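Local coordinates for protein putative 2,3,4,5-tetrahydropyridine-2-carboxylate N- succinyltransferase (Campylobacter jejuni, PDB 2RIJ) that probably catalyses succinyl transfer from succinyl-CoA to tetrahydrodipicolinate, the first step of the succinylase route of lysine biosynthesis, at residues V82-L87 and E123-C128. Numbering follows the deposited sequence. Where two conformers were deposited one is given.
Sequences VQTLKL and EFSFVC
Two antiparallel strands of the N-terminal domain's sheet pair here, V82-T84 running against F124-C128. Q83 and F126 form the hydrogen-bonded pair: Q83 N donates to F126 O (2.9 Å), and F126 N returns a more bent bond to Q83 O (2.9 Å, 141° at the hydrogen). Beyond T84 a nearly straight bond from L85 N to F124 O (2.8 Å) prolongs the pairing, and a water extends it, accepting from F124 N and probably donating to L85 O. On one face V82 CG2 meets V127 CG1 at 4.2 Å, and in one of the two conformers of S125 its OG appears to share a water with T84 OG1, 2.8 Å from S125 OG and 3.1 Å from T84 OG1. With CG set beside its backbone N (chi1 -71°), the L85 side chain crosses that of F124 at about a right angle, L85 CD1 lying 4.0 Å from F124 CB and also against F126 N. Strand 124-129 is an inner strand, bonded on its other side to strand 27-35, where S125 pairs with A31 and V127 with G29. F67 of helix 57-69 packs on L85 and F126, and M63 on L85; helix 138-149 packs on V82 and V127, while F124 touches M192 of a second subunit.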
# COMPACT_ATOMS: atom_id res chain seq x y z
N VAL A 82 40.16 4.03 49.67
CA VAL A 82 41.25 4.38 48.78
C VAL A 82 42.34 5.04 49.59
O VAL A 82 42.07 5.94 50.37
CB VAL A 82 40.77 5.37 47.69
CG1 VAL A 82 41.89 5.76 46.76
CG2 VAL A 82 39.57 4.78 46.91
N GLN A 83 43.59 4.62 49.41
CA GLN A 83 44.69 5.24 50.14
C GLN A 83 45.99 5.10 49.39
O GLN A 83 46.32 4.01 48.93
CB GLN A 83 44.84 4.56 51.51
CG GLN A 83 45.66 5.32 52.53
CD GLN A 83 44.91 6.50 53.16
OE1 GLN A 83 43.69 6.61 53.07
NE2 GLN A 83 45.65 7.39 53.74
N THR A 84 46.76 6.18 49.35
CA THR A 84 48.10 6.20 48.76
C THR A 84 49.01 5.32 49.55
O THR A 84 49.00 5.36 50.78
CB THR A 84 48.68 7.66 48.78
OG1 THR A 84 47.89 8.47 47.93
CG2 THR A 84 50.15 7.73 48.32
N LEU A 85 49.80 4.51 48.84
CA LEU A 85 50.80 3.65 49.45
C LEU A 85 52.12 4.40 49.67
O LEU A 85 52.60 5.14 48.79
CB LEU A 85 51.07 2.41 48.58
CG LEU A 85 49.93 1.40 48.56
CD1 LEU A 85 50.01 0.62 47.26
CD2 LEU A 85 50.02 0.48 49.84
N LYS A 86 52.67 4.22 50.86
CA LYS A 86 54.03 4.61 51.22
C LYS A 86 54.94 3.37 51.14
O LYS A 86 54.45 2.24 51.23
CB LYS A 86 54.04 5.19 52.63
CG LYS A 86 53.18 6.42 52.72
CD LYS A 86 53.25 7.06 54.06
CE LYS A 86 52.66 8.44 53.99
NZ LYS A 86 52.74 9.16 55.27
N LEU A 87 56.25 3.59 51.05
CA LEU A 87 57.19 2.46 51.02
C LEU A 87 57.01 1.57 52.24
O LEU A 87 57.07 0.36 52.14
CB LEU A 87 58.64 2.92 50.93
CG LEU A 87 59.71 1.85 50.66
CD1 LEU A 87 59.35 1.06 49.43
CD2 LEU A 87 61.13 2.53 50.54
N GLU A 123 52.41 7.61 43.80
CA GLU A 123 52.29 6.99 42.48
C GLU A 123 51.30 5.82 42.54
O GLU A 123 50.62 5.51 41.56
CB GLU A 123 53.69 6.47 42.12
CG GLU A 123 53.86 5.72 40.79
CD GLU A 123 54.11 6.64 39.61
OE1 GLU A 123 54.07 7.86 39.81
OE2 GLU A 123 54.35 6.13 38.50
N PHE A 124 51.25 5.14 43.69
CA PHE A 124 50.48 3.93 43.86
C PHE A 124 49.47 4.08 44.99
O PHE A 124 49.73 4.72 46.02
CB PHE A 124 51.40 2.75 44.13
CG PHE A 124 52.45 2.54 43.11
CD1 PHE A 124 52.18 1.86 41.94
CD2 PHE A 124 53.76 2.97 43.34
CE1 PHE A 124 53.18 1.66 40.96
CE2 PHE A 124 54.76 2.77 42.38
CZ PHE A 124 54.48 2.10 41.20
N SER A 125 48.30 3.49 44.77
CA SER A 125 47.19 3.58 45.73
C SER A 125 46.46 2.26 45.83
O SER A 125 46.17 1.60 44.83
CB SER A 125 46.18 4.66 45.33
OG SER A 125 46.67 5.98 45.53
N PHE A 126 46.18 1.86 47.06
CA PHE A 126 45.30 0.74 47.33
C PHE A 126 43.85 1.19 47.19
O PHE A 126 43.45 2.27 47.64
CB PHE A 126 45.54 0.23 48.73
CG PHE A 126 44.71 -0.96 49.09
CD1 PHE A 126 45.04 -2.21 48.60
CD2 PHE A 126 43.61 -0.83 49.92
CE1 PHE A 126 44.29 -3.31 48.96
CE2 PHE A 126 42.85 -1.92 50.27
CZ PHE A 126 43.20 -3.16 49.82
N VAL A 127 43.08 0.37 46.49
CA VAL A 127 41.70 0.69 46.15
C VAL A 127 40.89 -0.54 46.48
O VAL A 127 41.21 -1.61 46.03
CB VAL A 127 41.55 1.04 44.65
CG1 VAL A 127 40.14 1.47 44.31
CG2 VAL A 127 42.58 2.13 44.26
N CYS A 128 39.87 -0.39 47.31
CA CYS A 128 38.97 -1.50 47.58
C CYS A 128 37.51 -1.09 47.71
O CYS A 128 37.20 0.05 48.09
CB CYS A 128 39.45 -2.34 48.77
SG CYS A 128 39.03 -1.73 50.38
O HOH W 1 48.84 7.66 45.06
O HOH W 2 53.01 5.60 46.09